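Local coordinates for cyclic nucleotide-binding protein (Ruegeria pomeroyi, PDB 3FX3), which probably acts as a Crp-like transcription factor that binds DNA under the control of a cyclic nucleotide-binding domain, at residues Gly42-Leu47 against Ser100-Thr105; Leu47-Ala52 against Asn94-Val99; Trp62-Arg67 against Glu74-Val79; Thr153-Val158 against Arg223-Ser228. All coordinates share one frame; numbering follows the deposited sequence.

Contact 1: Gly42-Leu47 against Ser100-Thr105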
loop_
_atom_site.group_PDB
_atom_site.type_symbol
_atom_site.label_atom_id
_atom_site.label_comp_id
_atom_site.label_asym_id
_atom_site.label_seq_id
_atom_site.Cartn_x
_atom_site.Cartn_y
_atom_site.Cartn_z
ATOM N N GLY B 42 11.599 -4.133 -27.449
ATOM C CA GLY B 42 11.092 -5.440 -27.855
ATOM C C GLY B 42 11.900 -6.636 -27.357
ATOM O O GLY B 42 11.545 -7.781 -27.628
ATOM N N GLU B 43 12.997 -6.395 -26.632
ATOM C CA GLU B 43 13.824 -7.502 -26.162
ATOM C C GLU B 43 13.214 -8.120 -24.896
ATOM O O GLU B 43 12.763 -7.396 -23.982
ATOM C CB GLU B 43 15.248 -7.016 -25.880
ATOM C CG GLU B 43 16.233 -8.173 -25.623
ATOM C CD GLU B 43 17.692 -7.746 -25.408
ATOM O OE1 GLU B 43 18.079 -6.613 -25.787
ATOM O OE2 GLU B 43 18.449 -8.595 -24.876
ATOM N N THR B 44 13.261 -9.451 -24.841
ATOM C CA THR B 44 12.837 -10.231 -23.696
ATOM C C THR B 44 13.812 -10.102 -22.498
ATOM O O THR B 44 15.027 -10.230 -22.669
ATOM C CB THR B 44 12.713 -11.710 -24.080
ATOM O OG1 THR B 44 11.647 -11.849 -25.022
ATOM C CG2 THR B 44 12.446 -12.609 -22.859
ATOM N N LEU B 45 13.263 -9.833 -21.309
ATOM C CA LEU B 45 14.021 -9.902 -20.044
ATOM C C LEU B 45 13.892 -11.291 -19.482
ATOM O O LEU B 45 14.876 -11.873 -19.065
ATOM C CB LEU B 45 13.495 -8.913 -19.004
ATOM C CG LEU B 45 13.853 -7.436 -19.155
ATOM C CD1 LEU B 45 13.117 -6.810 -20.353
ATOM C CD2 LEU B 45 13.519 -6.695 -17.854
ATOM N N PHE B 46 12.658 -11.808 -19.457
ATOM C CA PHE B 46 12.414 -13.178 -19.104
ATOM C C PHE B 46 11.080 -13.613 -19.630
ATOM O O PHE B 46 10.247 -12.807 -19.983
ATOM C CB PHE B 46 12.476 -13.403 -17.589
ATOM C CG PHE B 46 11.539 -12.522 -16.775
ATOM C CD1 PHE B 46 10.207 -12.867 -16.599
ATOM C CD2 PHE B 46 12.010 -11.381 -16.148
ATOM C CE1 PHE B 46 9.353 -12.064 -15.843
ATOM C CE2 PHE B 46 11.162 -10.566 -15.384
ATOM C CZ PHE B 46 9.840 -10.911 -15.227
ATOM N N LEU B 47 10.888 -14.915 -19.625
ATOM C CA LEU B 47 9.667 -15.536 -20.089
ATOM C C LEU B 47 8.977 -16.311 -18.961
ATOM O O LEU B 47 9.619 -16.896 -18.075
ATOM C CB LEU B 47 9.975 -16.500 -21.254
ATOM C CG LEU B 47 10.519 -15.906 -22.555
ATOM C CD1 LEU B 47 10.822 -17.050 -23.588
ATOM C CD2 LEU B 47 9.498 -14.854 -23.121
ATOM N N SER B 100 5.699 -12.979 -18.551
ATOM C CA SER B 100 6.898 -12.604 -19.288
ATOM C C SER B 100 7.122 -11.121 -19.125
ATOM O O SER B 100 6.199 -10.402 -18.772
ATOM C CB SER B 100 6.722 -12.952 -20.763
ATOM O OG SER B 100 6.498 -14.345 -20.894
ATOM N N ALA B 101 8.357 -10.677 -19.371
ATOM C CA ALA B 101 8.746 -9.268 -19.290
ATOM C C ALA B 101 9.505 -8.916 -20.565
ATOM O O ALA B 101 10.401 -9.652 -20.992
ATOM C CB ALA B 101 9.662 -9.028 -18.108
ATOM N N GLU B 102 9.191 -7.764 -21.120
ATOM C CA GLU B 102 9.775 -7.303 -22.363
ATOM C C GLU B 102 9.986 -5.810 -22.288
ATOM O O GLU B 102 9.137 -5.110 -21.743
ATOM C CB GLU B 102 8.806 -7.610 -23.488
ATOM C CG GLU B 102 9.346 -7.407 -24.852
ATOM C CD GLU B 102 8.367 -7.939 -25.910
ATOM O OE1 GLU B 102 8.207 -9.184 -25.976
ATOM O OE2 GLU B 102 7.755 -7.107 -26.626
ATOM N N ALA B 103 11.094 -5.341 -22.838
ATOM C CA ALA B 103 11.384 -3.921 -22.923
ATOM C C ALA B 103 10.421 -3.257 -23.921
ATOM O O ALA B 103 10.275 -3.712 -25.044
ATOM C CB ALA B 103 12.817 -3.703 -23.369
ATOM N N VAL B 104 9.768 -2.190 -23.477
ATOM C CA VAL B 104 8.823 -1.407 -24.302
ATOM C C VAL B 104 9.555 -0.234 -24.945
ATOM O O VAL B 104 9.212 0.169 -26.013
ATOM C CB VAL B 104 7.622 -0.885 -23.436
ATOM C CG1 VAL B 104 6.830 0.196 -24.164
ATOM C CG2 VAL B 104 6.719 -2.048 -23.066
ATOM N N THR B 105 10.555 0.318 -24.271
ATOM C CA THR B 105 11.489 1.255 -24.877
ATOM C C THR B 105 12.859 0.620 -24.698
ATOM O O THR B 105 12.974 -0.407 -24.039
ATOM C CB THR B 105 11.475 2.588 -24.095
ATOM O OG1 THR B 105 11.881 2.303 -22.747
ATOM C CG2 THR B 105 10.063 3.177 -24.069
HETATM O O HOH W 1 11.037 -10.492 -27.392
HETATM O O HOH W 2 9.131 -11.215 -24.613
#
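The ring of Phe46 lies flat over the methyl of Ala101, and this is the tight end of the contact. Ala101 CB sits over one face, displaced toward the rim, and Phe46 CZ approaches it to 3.4 Å. The first torsion of Phe46 (chi1 56°) places CG between the backbone N and the carbonyl carbon, which folds the ring back over the opposing strand. Leu45 adds to the apolar side: its CB is 3.9 Å from Ala101 CB. Both residues face Ala101, a classic beta bulge. Leu45 N donates to Ala101 O at 2.9 Å, while the bond from Phe46 N to the same oxygen is weak. The return bond, Ala101 N to Phe46 O, is nearly straight (172°). With an alanine in place of Phe46, the methyl of Ala101 would probably lose its aromatic cover and a gap would open beside the strand.

The other face, carrying Thr44 and Glu102, is wet. Thr44 OG1 and Glu102 OE1 do not meet directly. A water 2.6 Å from each of these two oxygens joins them. A second water links Thr44 OG1 to Gly42 O, with a weak bond to Glu102 OE1. Gly42, at positive phi, closes this end through its N to Ala103 O at 2.8 Å.

Strand 44-46 is an outer strand of a four-stranded antiparallel sheet in the cyclic nucleotide-binding domain. Strand 100-103 pairs with it on one side and with strand 62-68 on the other. Leu45 and Ala103 also touch Tyr39 of strand 35-39, in the other four-stranded sheet.

Contact 2: Leu47-Ala52 against Asn94-Val99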
loop_
_atom_site.group_PDB
_atom_site.type_symbol
_atom_site.label_atom_id
_atom_site.label_comp_id
_atom_site.label_asym_id
_atom_site.label_seq_id
_atom_site.Cartn_x
_atom_site.Cartn_y
_atom_site.Cartn_z
ATOM N N LEU B 47 10.888 -14.915 -19.625
ATOM C CA LEU B 47 9.667 -15.536 -20.089
ATOM C C LEU B 47 8.977 -16.311 -18.961
ATOM O O LEU B 47 9.619 -16.896 -18.075
ATOM C CB LEU B 47 9.975 -16.500 -21.254
ATOM C CG LEU B 47 10.519 -15.906 -22.555
ATOM C CD1 LEU B 47 10.822 -17.050 -23.588
ATOM C CD2 LEU B 47 9.498 -14.854 -23.121
ATOM N N GLN B 48 7.652 -16.305 -19.047
ATOM C CA GLN B 48 6.774 -17.140 -18.261
ATOM C C GLN B 48 7.311 -18.569 -18.159
ATOM O O GLN B 48 7.731 -19.117 -19.145
ATOM C CB GLN B 48 5.421 -17.163 -18.967
ATOM C CG GLN B 48 4.253 -17.210 -18.076
ATOM C CD GLN B 48 2.915 -17.187 -18.830
ATOM O OE1 GLN B 48 2.622 -16.285 -19.634
ATOM N NE2 GLN B 48 2.106 -18.190 -18.565
ATOM N N GLU B 49 7.247 -19.140 -16.956
ATOM C CA GLU B 49 7.751 -20.461 -16.594
ATOM C C GLU B 49 9.262 -20.579 -16.381
ATOM O O GLU B 49 9.705 -21.596 -15.898
ATOM C CB GLU B 49 7.279 -21.573 -17.558
ATOM C CG GLU B 49 5.776 -21.597 -17.787
ATOM C CD GLU B 49 4.971 -21.660 -16.494
ATOM O OE1 GLU B 49 5.412 -22.337 -15.522
ATOM O OE2 GLU B 49 3.898 -21.017 -16.461
ATOM N N GLU B 50 10.055 -19.572 -16.721
ATOM C CA GLU B 50 11.481 -19.633 -16.416
ATOM C C GLU B 50 11.717 -19.485 -14.897
ATOM O O GLU B 50 10.810 -19.078 -14.181
ATOM C CB GLU B 50 12.236 -18.570 -17.215
ATOM C CG GLU B 50 12.216 -18.847 -18.747
ATOM C CD GLU B 50 12.872 -17.743 -19.575
ATOM O OE1 GLU B 50 13.158 -16.628 -19.058
ATOM O OE2 GLU B 50 13.123 -17.985 -20.761
ATOM N N LYS B 51 12.912 -19.837 -14.418
ATOM C CA LYS B 51 13.254 -19.723 -12.987
ATOM C C LYS B 51 13.506 -18.280 -12.625
ATOM O O LYS B 51 14.161 -17.555 -13.367
ATOM C CB LYS B 51 14.541 -20.483 -12.644
ATOM C CG LYS B 51 14.468 -21.956 -12.841
ATOM C CD LYS B 51 15.803 -22.648 -12.426
ATOM C CE LYS B 51 16.035 -23.972 -13.196
ATOM N NZ LYS B 51 17.260 -24.710 -12.684
ATOM N N ALA B 52 13.023 -17.867 -11.463
ATOM C CA ALA B 52 13.165 -16.480 -11.034
ATOM C C ALA B 52 14.517 -16.319 -10.338
ATOM O O ALA B 52 14.620 -16.453 -9.124
ATOM C CB ALA B 52 12.020 -16.089 -10.092
ATOM N N ASN B 94 10.977 -18.611 -5.094
ATOM C CA ASN B 94 11.592 -19.470 -6.061
ATOM C C ASN B 94 10.556 -20.310 -6.816
ATOM O O ASN B 94 10.722 -21.507 -6.966
ATOM C CB ASN B 94 12.612 -20.375 -5.365
ATOM C CG ASN B 94 13.491 -21.073 -6.346
ATOM O OD1 ASN B 94 13.672 -20.607 -7.486
ATOM N ND2 ASN B 94 14.007 -22.220 -5.956
ATOM N N THR B 95 9.479 -19.678 -7.275
ATOM C CA THR B 95 8.516 -20.340 -8.131
ATOM C C THR B 95 8.663 -19.809 -9.582
ATOM O O THR B 95 9.272 -18.781 -9.814
ATOM C CB THR B 95 7.059 -20.167 -7.600
ATOM O OG1 THR B 95 6.844 -18.794 -7.268
ATOM C CG2 THR B 95 6.775 -21.095 -6.335
ATOM N N PRO B 96 8.121 -20.537 -10.560
ATOM C CA PRO B 96 8.341 -20.137 -11.951
ATOM C C PRO B 96 7.643 -18.805 -12.277
ATOM O O PRO B 96 6.611 -18.503 -11.703
ATOM C CB PRO B 96 7.741 -21.303 -12.757
ATOM C CG PRO B 96 7.755 -22.508 -11.790
ATOM C CD PRO B 96 7.452 -21.841 -10.441
ATOM N N TYR B 97 8.214 -18.009 -13.172
ATOM C CA TYR B 97 7.615 -16.731 -13.530
ATOM C C TYR B 97 6.193 -16.949 -14.041
ATOM O O TYR B 97 5.982 -17.796 -14.906
ATOM C CB TYR B 97 8.418 -16.031 -14.610
ATOM C CG TYR B 97 9.670 -15.328 -14.158
ATOM C CD1 TYR B 97 9.615 -14.329 -13.199
ATOM C CD2 TYR B 97 10.918 -15.634 -14.714
ATOM C CE1 TYR B 97 10.755 -13.660 -12.779
ATOM C CE2 TYR B 97 12.091 -14.939 -14.306
ATOM C CZ TYR B 97 11.974 -13.936 -13.336
ATOM O OH TYR B 97 13.082 -13.219 -12.894
ATOM N N PRO B 98 5.211 -16.200 -13.502
ATOM C CA PRO B 98 3.825 -16.301 -13.946
ATOM C C PRO B 98 3.542 -15.394 -15.144
ATOM O O PRO B 98 2.468 -15.466 -15.715
ATOM C CB PRO B 98 3.025 -15.833 -12.716
ATOM C CG PRO B 98 3.912 -14.904 -12.021
ATOM C CD PRO B 98 5.337 -15.315 -12.329
ATOM N N VAL B 99 4.517 -14.557 -15.502
ATOM C CA VAL B 99 4.415 -13.611 -16.600
ATOM C C VAL B 99 5.745 -13.541 -17.341
ATOM O O VAL B 99 6.791 -14.010 -16.833
ATOM C CB VAL B 99 4.026 -12.201 -16.113
ATOM C CG1 VAL B 99 2.637 -12.217 -15.454
ATOM C CG2 VAL B 99 5.063 -11.640 -15.165
HETATM O O HOH W 3 11.713 -19.682 -9.821
#
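The ring of Tyr97, placed by CG beside the backbone N (chi1 -78°), overlaps Ala52, whose CA and CB lie over one face of it. Ala52 CA comes within 3.6 Å of Tyr97 CZ in a CH-pi contact. Ala52 CB is offset from the ring centre, 3.8 Å from Tyr97 CE1. Along the same ring, Tyr97 CD2 passes Glu50 O at 3.5 Å and CE2 passes Lys51 O at a similar distance. Tyr97 OH reaches beyond the segments to His56 NE2, a hydrogen bond that helps fix the ring. The ring also stacks with Phe46. A leucine in place of Tyr97 would probably leave His56 without its hydroxyl partner and Ala52 without an aromatic face.

Leu47 to Glu50 form a type II beta turn in the loop between strands 44-46 and 54-58 of the cyclic nucleotide-binding domain. Glu49 N donates to Tyr97 O at 2.8 Å, almost straight at 175°. Tyr97 N returns a bond to Glu50 O at 3.0 Å, so Tyr97 is gripped through both backbone polar atoms. Inside the turn, Glu50 extends its chain back, and OE1 takes Leu47 N from above the carboxylate plane.

The side chain of Gln48 runs past Pro98, with CG 3.4 Å from Pro98 O, and its OE1 accepts from Met68 N. A water accepts from Ala52 N and donates to Asn94 OD1, with a weak bond to Thr95 O.

Contact 3: Trp62-Arg67 against Glu74-Val79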
loop_
_atom_site.group_PDB
_atom_site.type_symbol
_atom_site.label_atom_id
_atom_site.label_comp_id
_atom_site.label_asym_id
_atom_site.label_seq_id
_atom_site.Cartn_x
_atom_site.Cartn_y
_atom_site.Cartn_z
ATOM N N TRP B 62 11.032 1.664 -20.051
ATOM C CA TRP B 62 9.751 1.069 -19.645
ATOM C C TRP B 62 9.756 -0.426 -19.947
ATOM O O TRP B 62 10.103 -0.843 -21.053
ATOM C CB TRP B 62 8.609 1.729 -20.402
ATOM C CG TRP B 62 8.300 3.104 -19.926
ATOM C CD1 TRP B 62 8.893 4.263 -20.318
ATOM C CD2 TRP B 62 7.322 3.461 -18.940
ATOM N NE1 TRP B 62 8.338 5.333 -19.635
ATOM C CE2 TRP B 62 7.378 4.854 -18.778
ATOM C CE3 TRP B 62 6.410 2.729 -18.176
ATOM C CZ2 TRP B 62 6.557 5.535 -17.883
ATOM C CZ3 TRP B 62 5.583 3.411 -17.291
ATOM C CH2 TRP B 62 5.652 4.801 -17.170
ATOM N N VAL B 63 9.356 -1.224 -18.969
ATOM C CA VAL B 63 9.267 -2.679 -19.105
ATOM C C VAL B 63 7.819 -3.074 -18.922
ATOM O O VAL B 63 7.148 -2.566 -18.022
ATOM C CB VAL B 63 10.137 -3.359 -18.034
ATOM C CG1 VAL B 63 9.958 -4.877 -18.020
ATOM C CG2 VAL B 63 11.591 -2.987 -18.286
ATOM N N LYS B 64 7.305 -3.953 -19.772
ATOM C CA LYS B 64 5.943 -4.456 -19.570
ATOM C C LYS B 64 5.976 -5.904 -19.100
ATOM O O LYS B 64 6.840 -6.674 -19.516
ATOM C CB LYS B 64 5.102 -4.321 -20.832
ATOM C CG LYS B 64 5.330 -5.382 -21.915
ATOM C CD LYS B 64 4.359 -5.242 -23.115
ATOM C CE LYS B 64 4.940 -5.925 -24.357
ATOM N NZ LYS B 64 4.097 -5.830 -25.588
ATOM N N LEU B 65 5.039 -6.268 -18.239
ATOM C CA LEU B 65 4.839 -7.646 -17.842
ATOM C C LEU B 65 3.509 -8.084 -18.453
ATOM O O LEU B 65 2.539 -7.345 -18.379
ATOM C CB LEU B 65 4.762 -7.767 -16.319
ATOM C CG LEU B 65 6.078 -7.877 -15.524
ATOM C CD1 LEU B 65 7.170 -7.047 -16.096
ATOM C CD2 LEU B 65 5.878 -7.560 -14.017
ATOM N N PHE B 66 3.452 -9.292 -18.994
ATOM C CA PHE B 66 2.236 -9.775 -19.657
ATOM C C PHE B 66 2.125 -11.298 -19.551
ATOM O O PHE B 66 3.138 -11.988 -19.434
ATOM C CB PHE B 66 2.236 -9.327 -21.129
ATOM C CG PHE B 66 3.364 -9.900 -21.950
ATOM C CD1 PHE B 66 4.587 -9.265 -21.999
ATOM C CD2 PHE B 66 3.180 -11.056 -22.707
ATOM C CE1 PHE B 66 5.643 -9.785 -22.750
ATOM C CE2 PHE B 66 4.218 -11.590 -23.476
ATOM C CZ PHE B 66 5.448 -10.949 -23.509
ATOM N N ARG B 67 0.899 -11.817 -19.546
ATOM C CA ARG B 67 0.699 -13.250 -19.650
ATOM C C ARG B 67 -0.010 -13.615 -20.930
ATOM O O ARG B 67 -0.726 -12.804 -21.507
ATOM C CB ARG B 67 -0.007 -13.844 -18.439
ATOM C CG ARG B 67 -1.375 -13.299 -18.127
ATOM C CD ARG B 67 -2.090 -14.203 -17.070
ATOM N NE ARG B 67 -3.050 -15.137 -17.683
ATOM C CZ ARG B 67 -4.240 -14.792 -18.200
ATOM N NH1 ARG B 67 -4.644 -13.506 -18.190
ATOM N NH2 ARG B 67 -5.028 -15.736 -18.749
ATOM N N GLU B 74 -1.554 -11.666 -25.830
ATOM C CA GLU B 74 -0.778 -11.051 -24.765
ATOM C C GLU B 74 -1.725 -10.157 -23.979
ATOM O O GLU B 74 -2.273 -9.211 -24.536
ATOM C CB GLU B 74 0.402 -10.233 -25.335
ATOM C CG GLU B 74 1.500 -11.097 -26.039
ATOM C CD GLU B 74 2.791 -10.325 -26.418
ATOM O OE1 GLU B 74 2.906 -9.100 -26.142
ATOM O OE2 GLU B 74 3.710 -10.978 -26.988
ATOM N N ALA B 75 -1.950 -10.498 -22.712
ATOM C CA ALA B 75 -2.639 -9.654 -21.740
ATOM C C ALA B 75 -1.600 -8.902 -20.865
ATOM O O ALA B 75 -0.967 -9.529 -20.027
ATOM C CB ALA B 75 -3.502 -10.531 -20.837
ATOM N N VAL B 76 -1.457 -7.583 -21.034
ATOM C CA VAL B 76 -0.531 -6.778 -20.220
ATOM C C VAL B 76 -1.010 -6.727 -18.780
ATOM O O VAL B 76 -2.141 -6.402 -18.525
ATOM C CB VAL B 76 -0.339 -5.349 -20.763
ATOM C CG1 VAL B 76 0.550 -4.503 -19.834
ATOM C CG2 VAL B 76 0.278 -5.399 -22.178
ATOM N N VAL B 77 -0.137 -7.067 -17.851
ATOM C CA VAL B 77 -0.446 -7.094 -16.424
ATOM C C VAL B 77 0.082 -5.833 -15.715
ATOM O O VAL B 77 -0.511 -5.368 -14.739
ATOM C CB VAL B 77 0.231 -8.325 -15.768
ATOM C CG1 VAL B 77 0.200 -8.240 -14.212
ATOM C CG2 VAL B 77 -0.396 -9.565 -16.260
ATOM N N SER B 78 1.230 -5.321 -16.149
ATOM C CA SER B 78 1.823 -4.126 -15.535
ATOM C C SER B 78 2.871 -3.538 -16.429
ATOM O O SER B 78 3.430 -4.239 -17.273
ATOM C CB SER B 78 2.524 -4.440 -14.233
ATOM O OG SER B 78 2.164 -5.679 -13.742
ATOM N N VAL B 79 3.156 -2.263 -16.202
ATOM C CA VAL B 79 4.325 -1.606 -16.745
ATOM C C VAL B 79 5.120 -0.943 -15.647
ATOM O O VAL B 79 4.546 -0.360 -14.724
ATOM C CB VAL B 79 3.993 -0.587 -17.842
ATOM C CG1 VAL B 79 3.533 -1.310 -19.046
ATOM C CG2 VAL B 79 2.932 0.420 -17.383
HETATM O O HOH W 4 5.107 -7.778 -27.015
#
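Lys64 and Glu74 join across one face of a beta hairpin, and Lys64 can be followed outward atom by atom. Its CB lies 3.8 Å from Val79 CG1. Chi1 of 79° sets CG between the backbone N and the carbonyl carbon, and from there the chain runs extended. CD passes Val76 CG2 at 4.2 Å. CE is equally far from Glu74 OE1. NZ ends the chain in a salt bridge with that oxygen, rather long at 3.5 Å. A water that accepts from Lys64 NZ and lies close to Glu74 OE1 spans the same gap.

The Glu74 carboxylate is also stacked on the ring of Phe66, their planes 20° apart. Its CD comes to 3.5 Å from Phe66 CE2, and OE1 lies over the ring face toward the rim. Lysine and ring together are likely to hold the carboxylate in place.

The strands are antiparallel with a classic bulge, where Val77 and Ser78 both face Leu65. Leu65 O accepts from Val77 N at 2.7 Å and from Ser78 N at 3.3 Å, both from the same face of the carbonyl plane. Leu65 N donates to Ser78 O, nearly straight at 175°. Ala75 and Arg67 exchange two more backbone bonds.

Strand 74-81 is an outer strand of its sheet. Strand 62-68 has strand 100-103 on its other side. Helix 182-187 of the Crp-like helix-turn-helix domain packs here: Leu183 touches Val76 and Val79, and Ile184 touches Trp62. Trp62 NE1 also donates to Thr176 O.

Contact 4: Thr153-Val158 against Arg223-Ser228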
loop_
_atom_site.group_PDB
_atom_site.type_symbol
_atom_site.label_atom_id
_atom_site.label_comp_id
_atom_site.label_asym_id
_atom_site.label_seq_id
_atom_site.Cartn_x
_atom_site.Cartn_y
_atom_site.Cartn_z
ATOM N N THR B 153 -9.403 14.878 -9.833
ATOM C CA THR B 153 -9.958 14.538 -11.144
ATOM C C THR B 153 -8.974 13.713 -11.992
ATOM O O THR B 153 -7.778 13.614 -11.679
ATOM C CB THR B 153 -10.296 15.802 -11.978
ATOM O OG1 THR B 153 -9.071 16.454 -12.356
ATOM C CG2 THR B 153 -11.230 16.758 -11.188
ATOM N N GLY B 154 -9.476 13.141 -13.084
ATOM C CA GLY B 154 -8.609 12.438 -14.012
ATOM C C GLY B 154 -7.356 13.222 -14.384
ATOM O O GLY B 154 -6.240 12.696 -14.314
ATOM N N ALA B 155 -7.534 14.467 -14.814
ATOM C CA ALA B 155 -6.401 15.282 -15.222
ATOM C C ALA B 155 -5.425 15.409 -14.063
ATOM O O ALA B 155 -4.199 15.333 -14.263
ATOM C CB ALA B 155 -6.865 16.690 -15.714
ATOM N N GLN B 156 -5.960 15.607 -12.853
ATOM C CA GLN B 156 -5.121 15.778 -11.670
ATOM C C GLN B 156 -4.322 14.520 -11.390
ATOM O O GLN B 156 -3.154 14.593 -11.012
ATOM C CB GLN B 156 -5.948 16.177 -10.435
ATOM C CG GLN B 156 -6.413 17.633 -10.493
ATOM C CD GLN B 156 -7.276 18.038 -9.324
ATOM O OE1 GLN B 156 -8.281 17.399 -9.037
ATOM N NE2 GLN B 156 -6.896 19.125 -8.653
ATOM N N ARG B 157 -4.946 13.366 -11.585
ATOM C CA ARG B 157 -4.245 12.104 -11.342
ATOM C C ARG B 157 -3.091 11.918 -12.301
ATOM O O ARG B 157 -2.062 11.418 -11.909
ATOM C CB ARG B 157 -5.200 10.922 -11.406
ATOM C CG ARG B 157 -6.236 10.903 -10.248
ATOM C CD ARG B 157 -7.328 9.869 -10.544
ATOM N NE ARG B 157 -6.696 8.581 -10.615
ATOM C CZ ARG B 157 -6.934 7.614 -11.486
ATOM N NH1 ARG B 157 -7.860 7.693 -12.425
ATOM N NH2 ARG B 157 -6.222 6.529 -11.364
ATOM N N VAL B 158 -3.246 12.369 -13.545
ATOM C CA VAL B 158 -2.168 12.249 -14.538
ATOM C C VAL B 158 -1.036 13.221 -14.202
ATOM O O VAL B 158 0.158 12.867 -14.305
ATOM C CB VAL B 158 -2.701 12.481 -15.966
ATOM C CG1 VAL B 158 -1.553 12.528 -16.999
ATOM C CG2 VAL B 158 -3.713 11.394 -16.304
ATOM N N ARG B 223 2.319 20.953 -10.147
ATOM C CA ARG B 223 1.920 20.659 -8.758
ATOM C C ARG B 223 0.755 21.526 -8.271
ATOM O O ARG B 223 -0.078 21.071 -7.494
ATOM C CB ARG B 223 3.098 20.815 -7.797
ATOM C CG ARG B 223 2.796 20.289 -6.392
ATOM C CD ARG B 223 4.056 20.091 -5.548
ATOM N NE ARG B 223 5.113 19.371 -6.268
ATOM C CZ ARG B 223 5.158 18.045 -6.482
ATOM N NH1 ARG B 223 4.192 17.229 -6.033
ATOM N NH2 ARG B 223 6.196 17.522 -7.159
ATOM N N ASP B 224 0.695 22.772 -8.724
ATOM C CA ASP B 224 -0.422 23.622 -8.361
ATOM C C ASP B 224 -1.709 23.056 -8.929
ATOM O O ASP B 224 -2.708 22.944 -8.214
ATOM C CB ASP B 224 -0.240 25.059 -8.846
ATOM C CG ASP B 224 -1.162 26.013 -8.132
ATOM O OD1 ASP B 224 -1.057 26.098 -6.885
ATOM O OD2 ASP B 224 -2.004 26.645 -8.798
ATOM N N TYR B 225 -1.671 22.698 -10.212
ATOM C CA TYR B 225 -2.802 22.047 -10.856
ATOM C C TYR B 225 -3.242 20.833 -10.048
ATOM O O TYR B 225 -4.417 20.683 -9.733
ATOM C CB TYR B 225 -2.458 21.612 -12.292
ATOM C CG TYR B 225 -3.682 21.175 -13.064
ATOM C CD1 TYR B 225 -4.171 19.880 -12.971
ATOM C CD2 TYR B 225 -4.378 22.074 -13.835
ATOM C CE1 TYR B 225 -5.316 19.488 -13.656
ATOM C CE2 TYR B 225 -5.515 21.696 -14.534
ATOM C CZ TYR B 225 -5.983 20.405 -14.441
ATOM O OH TYR B 225 -7.115 20.065 -15.142
ATOM N N ALA B 226 -2.286 19.973 -9.710
ATOM C CA ALA B 226 -2.582 18.724 -9.002
ATOM C C ALA B 226 -3.233 18.964 -7.638
ATOM O O ALA B 226 -4.200 18.283 -7.276
ATOM C CB ALA B 226 -1.308 17.894 -8.824
ATOM N N GLU B 227 -2.682 19.929 -6.894
ATOM C CA GLU B 227 -3.131 20.241 -5.527
ATOM C C GLU B 227 -4.343 21.144 -5.445
ATOM O O GLU B 227 -4.984 21.180 -4.397
ATOM C CB GLU B 227 -2.003 20.880 -4.720
ATOM C CG GLU B 227 -0.979 19.876 -4.245
ATOM C CD GLU B 227 0.305 20.514 -3.753
ATOM O OE1 GLU B 227 0.351 21.761 -3.584
ATOM O OE2 GLU B 227 1.275 19.751 -3.539
ATOM N N SER B 228 -4.651 21.874 -6.521
ATOM C CA SER B 228 -5.795 22.799 -6.515
ATOM C C SER B 228 -7.095 22.062 -6.196
ATOM O O SER B 228 -7.219 20.866 -6.475
ATOM C CB SER B 228 -5.929 23.539 -7.850
ATOM O OG SER B 228 -6.461 22.698 -8.860
HETATM O O HOH W 5 -9.017 18.723 -13.899
#
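Gln156 and Ala226 mark the closest approach of the two backbones, CA to CA 4.7 Å, where helix segments 154-158 and 223-227 cross at -136° with their axes 8.6 Å apart. Gln156 carries most of the contact. Its CG stands beside the backbone N (chi1 -74°), and the chain then extends until the amide reaches the last turn of the other helix. NE2 donates to Tyr225 O at 3.1 Å in a nearly straight bond (173°). It also donates to Ser228 O at 2.8 Å, a more bent bond. Both acceptors lie in the plane of the amide, so the two bonds fix its rotation. Tyr225 O takes a second donor, Ser228 OG.

The other end of the amide works at home. Gln156 OE1 accepts from Thr153 N in the carbonyl plane, on a lone pair. Gln156 N donates to Thr153 OG1, which completes a capping box at the start of helix 154-165.

Tyr225 crosses Gln156 at about a right angle, and its ring plane is almost perpendicular to the amide. Tyr225 CE1 meets Gln156 CG at 3.8 Å. Ala155 CB packs at 3.4 Å from Tyr225 OH. A water links that hydroxyl to Thr153 OG1.

One buried amide therefore ties two helix ends in the Crp-like helix-turn-helix domain. Its oxygen serves the N-terminus of one helix. Its nitrogen serves Tyr225 O and Ser228 O at the C-terminal end of the other, where carbonyls generally lack the next turn's N-H groups.

Contacts 1, 2 and 3 lie in the cyclic nucleotide-binding domain, and contact 4 in the Crp-like helix-turn-helix domain. Contacts 1 and 3 have centres 9 Å apart and share one antiparallel sheet, in which strands 100-103 and 62-68 are neighbours. Contact 2 joins the loops at the end of this sheet, 13 Å from contact 1 between centres, and shares Leu47 with it. Along the chain, contact 1 encloses contact 2, which encloses contact 3. Contact 4 follows later, and its nearest atoms are about 10 Å from contact 3. Contact 3 also borders helix 182-187, so its hairpin lies where the two domains meet.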